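Local coordinates for IPT/TIG domain-containing protein BACOVA_02650 (Bacteroides ovatus, PDB 5E7H) that binds polysaccharide at the bacterial cell surface, probably capturing xyloglucan before its transport into the periplasm for degradation, at residues A[10-14]-A[162-166]; A[32-38]-A[62-68]. All coordinates share one frame; numbering follows the deposited sequence.

Contact 1 of 2, residues A[10-14]-A[162-166]; sequences STMPV and LQFEC
Ser10 and Thr11 each send a hydroxyl to a side chain rising from strand 160-168, and these polar bonds carry the contact. Ser10 OG donates to Glu165 OE1 at 2.6 Å, reaching the oxygen on its syn lone pair. The same hydroxyl accepts from Met12 N at 2.9 Å, an ST turn whose bond is fairly straight (161°). Thr11 OG1 lies 2.9 Å from Gln163 OE1, the two side chains crossing at about a right angle; Arg256 NE also bonds to both oxygens.

The loop 10-14 follows strand 4-8 in the IPT/TIG part of the chain, whereas Gln163 and Glu165 belong to the xyloglucan-binding part, so this buried patch joins the two units.

The carboxylate has a second partner: Glu165 OE2 makes a salt bridge with Arg256, which would probably keep the carboxylate ionised. Water 1 accepts a hydrogen bond from Val14 N at 2.8 Å and gives a weak one to Glu165 OE1. Met12 O makes a close contact with the carboxylate group, 3.6 Å from Glu165 CD.

Nonpolar contact is slight. The Glu165 chain is bent about its CB-CG bond (chi2 63°), and Glu165 CG comes to 4.3 Å from Val14 CG2.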
loop_
_atom_site.group_PDB
_atom_site.type_symbol
_atom_site.label_atom_id
_atom_site.label_comp_id
_atom_site.label_asym_id
_atom_site.label_seq_id
_atom_site.Cartn_x
_atom_site.Cartn_y
_atom_site.Cartn_z
ATOM N N SER A 10 4.294 0.096 -6.873
ATOM C CA SER A 10 3.953 0.637 -5.563
ATOM C C SER A 10 4.718 1.924 -5.299
ATOM O O SER A 10 5.805 2.105 -5.849
ATOM C CB SER A 10 4.259 -0.376 -4.470
ATOM O OG SER A 10 4.027 0.180 -3.192
ATOM N N THR A 11 4.142 2.804 -4.490
ATOM C CA THR A 11 4.866 3.982 -3.996
ATOM C C THR A 11 5.703 3.657 -2.756
ATOM O O THR A 11 6.526 4.460 -2.347
ATOM C CB THR A 11 3.906 5.139 -3.659
ATOM O OG1 THR A 11 3.019 4.739 -2.618
ATOM C CG2 THR A 11 3.091 5.570 -4.876
ATOM N N MET A 12 5.509 2.490 -2.138
ATOM C CA MET A 12 6.268 2.155 -0.932
ATOM C C MET A 12 6.467 0.649 -0.857
ATOM O O MET A 12 6.029 -0.008 0.089
ATOM C CB MET A 12 5.581 2.693 0.323
ATOM C CG MET A 12 6.526 2.733 1.526
ATOM S SD MET A 12 5.875 3.681 2.927
ATOM C CE MET A 12 6.194 5.320 2.340
ATOM N N PRO A 13 7.153 0.106 -1.860
ATOM C CA PRO A 13 7.414 -1.338 -1.857
ATOM C C PRO A 13 8.270 -1.732 -0.678
ATOM O O PRO A 13 9.197 -1.023 -0.293
ATOM C CB PRO A 13 8.128 -1.574 -3.185
ATOM C CG PRO A 13 8.682 -0.253 -3.584
ATOM C CD PRO A 13 7.747 0.780 -3.023
ATOM N N VAL A 14 7.958 -2.895 -0.112
ATOM C CA VAL A 14 8.749 -3.445 0.984
ATOM C C VAL A 14 10.188 -3.723 0.548
ATOM O O VAL A 14 10.449 -4.223 -0.565
ATOM C CB VAL A 14 8.067 -4.742 1.515
ATOM C CG1 VAL A 14 8.927 -5.437 2.582
ATOM C CG2 VAL A 14 6.698 -4.417 2.075
ATOM N N LEU A 162 -6.542 6.409 -0.346
ATOM C CA LEU A 162 -5.913 5.620 0.707
ATOM C C LEU A 162 -5.153 4.494 0.041
ATOM O O LEU A 162 -5.740 3.719 -0.714
ATOM C CB LEU A 162 -6.952 5.051 1.665
ATOM C CG LEU A 162 -6.429 4.129 2.755
ATOM C CD1 LEU A 162 -5.615 4.912 3.776
ATOM C CD2 LEU A 162 -7.573 3.409 3.422
ATOM N N GLN A 163 -3.863 4.403 0.335
ATOM C CA GLN A 163 -3.010 3.319 -0.159
ATOM C C GLN A 163 -2.486 2.550 1.029
ATOM O O GLN A 163 -2.316 3.100 2.125
ATOM C CB GLN A 163 -1.816 3.838 -0.964
ATOM C CG GLN A 163 -2.115 4.475 -2.261
ATOM C CD GLN A 163 -0.827 4.876 -2.969
ATOM O OE1 GLN A 163 0.192 5.176 -2.331
ATOM N NE2 GLN A 163 -0.874 4.883 -4.279
ATOM N N PHE A 164 -2.152 1.289 0.803
ATOM C CA PHE A 164 -1.489 0.492 1.835
ATOM C C PHE A 164 -0.868 -0.694 1.148
ATOM O O PHE A 164 -1.258 -1.030 0.037
ATOM C CB PHE A 164 -2.453 0.031 2.947
ATOM C CG PHE A 164 -3.713 -0.641 2.463
ATOM C CD1 PHE A 164 -4.850 0.103 2.141
ATOM C CD2 PHE A 164 -3.787 -2.026 2.366
ATOM C CE1 PHE A 164 -6.023 -0.524 1.706
ATOM C CE2 PHE A 164 -4.957 -2.646 1.948
ATOM C CZ PHE A 164 -6.056 -1.902 1.608
ATOM N N GLU A 165 0.071 -1.321 1.822
ATOM C CA GLU A 165 0.662 -2.551 1.315
ATOM C C GLU A 165 -0.084 -3.701 1.939
ATOM O O GLU A 165 -0.476 -3.643 3.109
ATOM C CB GLU A 165 2.138 -2.619 1.650
ATOM C CG GLU A 165 3.036 -2.836 0.447
ATOM C CD GLU A 165 2.983 -1.712 -0.579
ATOM O OE1 GLU A 165 3.461 -1.933 -1.705
ATOM O OE2 GLU A 165 2.512 -0.607 -0.258
ATOM N N CYS A 166 -0.262 -4.761 1.163
ATOM C CA CYS A 166 -1.016 -5.931 1.605
ATOM C C CYS A 166 -0.353 -7.202 1.090
ATOM O O CYS A 166 0.120 -7.242 -0.049
ATOM C CB CYS A 166 -2.432 -5.830 1.106
ATOM S SG CYS A 166 -3.546 -7.123 1.706
HETATM O O HOH W 1 5.883 -4.254 -1.477
#

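Contact 2 of 2, residues A[32-38]-A[62-68]; sequences VNINGEF and PTQSGHI
Asn35 lays its amide against the backbone of Gln64 to His67, and its own main chain is gripped there too. Asn35 ND2 donates to Gln64 O at 2.9 Å with an N-H...O angle of 152°; the donor lies in the carbonyl plane on a lone pair, and the acceptor close to the amide plane of Asn35. ND2 also bonds to Phe83 O, so two carbonyls fix the amide's rotation. Asn35 N donates to His67 O at 3.0 Å from above the carbonyl plane. CG stands anti to the carbonyl carbon (chi1 -69°), which lays the amide across Gly66, whose CA is 3.5 Å from Asn35 CG; a CB on Gly66 would collide with Asn35 CB. A leucine in place of Asn35 would probably leave the carbonyls of Gln64 and Phe83 without their shared donor and set the 62-66 loop freer to move.

In the IPT/TIG beta-sandwich, Ile34 and Ile68 form an antiparallel non-hydrogen-bonded pair between the two inner strands of one sheet, 31-34 and 68-72, and Glu37 and Phe38 both face Ile34 in a classic beta bulge.

Glu37, its chain extended beyond CG, reaches the loop at Thr63 and Gln64. OE1 accepts from Thr63 N on its syn lone pair, nearly straight at 171°, while OE2 takes a weak bond from Gln64 N; water 3 lies within hydrogen-bonding distance of Glu37 OE2 and Gln64 OE1.

Pro62 and Ile68 supply the apolar side. Pro62 CG meets Ile34 CG2 at 3.8 Å, and Pro62 CB packs 3.6 Å from Asn35 ND2. Ile68 lies alongside Ile34, with Ile68 CG1 at 4.0 Å from Ile34 CD1, while its CG2 touches Val32 CG1.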
loop_
_atom_site.group_PDB
_atom_site.type_symbol
_atom_site.label_atom_id
_atom_site.label_comp_id
_atom_site.label_asym_id
_atom_site.label_seq_id
_atom_site.Cartn_x
_atom_site.Cartn_y
_atom_site.Cartn_z
ATOM N N VAL A 32 19.127 3.149 -13.040
ATOM C CA VAL A 32 17.873 3.361 -12.320
ATOM C C VAL A 32 18.221 3.928 -10.947
ATOM O O VAL A 32 18.806 3.237 -10.109
ATOM C CB VAL A 32 17.034 2.063 -12.177
ATOM C CG1 VAL A 32 15.799 2.293 -11.305
ATOM C CG2 VAL A 32 16.611 1.560 -13.552
ATOM N N ASN A 33 17.881 5.199 -10.737
ATOM C CA ASN A 33 18.198 5.887 -9.495
ATOM C C ASN A 33 16.965 6.002 -8.621
ATOM O O ASN A 33 15.905 6.402 -9.088
ATOM C CB ASN A 33 18.767 7.278 -9.762
ATOM C CG ASN A 33 19.054 8.034 -8.483
ATOM O OD1 ASN A 33 18.216 8.779 -8.005
ATOM N ND2 ASN A 33 20.236 7.810 -7.902
ATOM N N ILE A 34 17.121 5.636 -7.354
ATOM C CA ILE A 34 16.062 5.709 -6.369
ATOM C C ILE A 34 16.196 6.934 -5.472
ATOM O O ILE A 34 17.097 6.998 -4.631
ATOM C CB ILE A 34 16.055 4.456 -5.482
ATOM C CG1 ILE A 34 16.072 3.166 -6.314
ATOM C CG2 ILE A 34 14.842 4.467 -4.581
ATOM C CD1 ILE A 34 14.967 3.011 -7.362
ATOM N N ASN A 35 15.339 7.929 -5.717
ATOM C CA ASN A 35 15.182 9.103 -4.853
ATOM C C ASN A 35 16.465 9.887 -4.639
ATOM O O ASN A 35 16.604 10.569 -3.628
ATOM C CB ASN A 35 14.581 8.684 -3.495
ATOM C CG ASN A 35 13.137 8.231 -3.618
ATOM O OD1 ASN A 35 12.650 7.990 -4.727
ATOM N ND2 ASN A 35 12.436 8.142 -2.487
ATOM N N GLY A 36 17.361 9.823 -5.625
ATOM C CA GLY A 36 18.678 10.452 -5.567
ATOM C C GLY A 36 19.526 9.997 -4.370
ATOM O O GLY A 36 20.416 10.721 -3.910
ATOM N N GLU A 37 19.286 8.775 -3.905
ATOM C CA GLU A 37 20.043 8.218 -2.783
ATOM C C GLU A 37 20.925 7.045 -3.173
ATOM O O GLU A 37 22.039 6.926 -2.676
ATOM C CB GLU A 37 19.090 7.781 -1.681
ATOM C CG GLU A 37 18.390 8.967 -1.060
ATOM C CD GLU A 37 17.526 8.617 0.127
ATOM O OE1 GLU A 37 17.745 7.555 0.760
ATOM O OE2 GLU A 37 16.617 9.421 0.424
ATOM N N PHE A 38 20.422 6.177 -4.040
ATOM C CA PHE A 38 21.215 5.035 -4.505
ATOM C C PHE A 38 20.729 4.545 -5.861
ATOM O O PHE A 38 19.586 4.790 -6.233
ATOM C CB PHE A 38 21.164 3.894 -3.476
ATOM C CG PHE A 38 19.770 3.397 -3.165
ATOM C CD1 PHE A 38 19.005 3.959 -2.129
ATOM C CD2 PHE A 38 19.199 2.364 -3.898
ATOM C CE1 PHE A 38 17.737 3.508 -1.853
ATOM C CE2 PHE A 38 17.932 1.915 -3.621
ATOM C CZ PHE A 38 17.188 2.481 -2.597
ATOM N N PRO A 62 14.770 3.994 0.840
ATOM C CA PRO A 62 15.093 5.427 0.844
ATOM C C PRO A 62 14.806 6.064 2.203
ATOM O O PRO A 62 13.831 5.685 2.842
ATOM C CB PRO A 62 14.147 6.006 -0.223
ATOM C CG PRO A 62 13.609 4.845 -0.972
ATOM C CD PRO A 62 13.670 3.661 -0.083
ATOM N N THR A 63 15.627 7.034 2.607
ATOM C CA THR A 63 15.434 7.737 3.865
ATOM C C THR A 63 14.548 8.968 3.677
ATOM O O THR A 63 14.068 9.526 4.660
ATOM C CB THR A 63 16.782 8.183 4.484
ATOM O OG1 THR A 63 17.374 9.205 3.683
ATOM C CG2 THR A 63 17.762 7.004 4.576
ATOM N N GLN A 64 14.322 9.372 2.424
ATOM C CA GLN A 64 13.502 10.545 2.098
ATOM C C GLN A 64 12.639 10.224 0.898
ATOM O O GLN A 64 12.948 9.311 0.129
ATOM C CB GLN A 64 14.359 11.769 1.780
ATOM C CG GLN A 64 15.296 12.191 2.890
ATOM C CD GLN A 64 16.170 13.357 2.487
ATOM O OE1 GLN A 64 16.277 13.694 1.304
ATOM N NE2 GLN A 64 16.802 13.979 3.470
ATOM N N SER A 65 11.563 10.981 0.731
ATOM C CA SER A 65 10.742 10.896 -0.461
ATOM C C SER A 65 11.533 11.398 -1.680
ATOM O O SER A 65 12.572 12.032 -1.554
ATOM C CB SER A 65 9.470 11.708 -0.286
ATOM O OG SER A 65 9.786 13.066 -0.019
ATOM N N GLY A 66 11.037 11.077 -2.870
ATOM C CA GLY A 66 11.721 11.430 -4.101
ATOM C C GLY A 66 11.047 10.778 -5.286
ATOM O O GLY A 66 9.864 10.458 -5.230
ATOM N N HIS A 67 11.804 10.604 -6.370
ATOM C CA HIS A 67 11.296 9.947 -7.562
ATOM C C HIS A 67 12.298 8.934 -8.076
ATOM O O HIS A 67 13.487 9.030 -7.784
ATOM C CB HIS A 67 10.993 10.968 -8.650
ATOM C CG HIS A 67 10.010 12.007 -8.224
ATOM N ND1 HIS A 67 8.650 11.830 -8.352
ATOM C CD2 HIS A 67 10.181 13.212 -7.630
ATOM C CE1 HIS A 67 8.026 12.891 -7.871
ATOM N NE2 HIS A 67 8.931 13.742 -7.424
ATOM N N ILE A 68 11.805 7.971 -8.841
ATOM C CA ILE A 68 12.679 7.062 -9.574
ATOM C C ILE A 68 13.033 7.653 -10.930
ATOM O O ILE A 68 12.160 8.133 -11.655
ATOM C CB ILE A 68 12.010 5.688 -9.763
ATOM C CG1 ILE A 68 11.645 5.062 -8.405
ATOM C CG2 ILE A 68 12.926 4.757 -10.569
ATOM C CD1 ILE A 68 10.853 3.792 -8.515
HETATM O O HOH W 2 15.820 9.875 -8.969
HETATM O O HOH W 3 16.968 12.040 -0.809
#

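Contact 2 is nested along the chain inside the loop that contact 1 closes. Their centres lie 16 Å apart and their nearest atoms about 6 Å, without touching. Contact 2 stays within the IPT/TIG unit, tying a bulged strand end to the loop before strand 68-72; contact 1 runs from that unit to the xyloglucan-binding one. The chain at 81-84 bridges them: Phe83 meets Pro13 in one and Asn35 and Ile34 in the other, and Tyr84 likewise bonds to the 10-14 loop and packs on Pro62. The Val14 side chain is about 8 Å from a bound sodium ion, that of Pro62 about 13 Å.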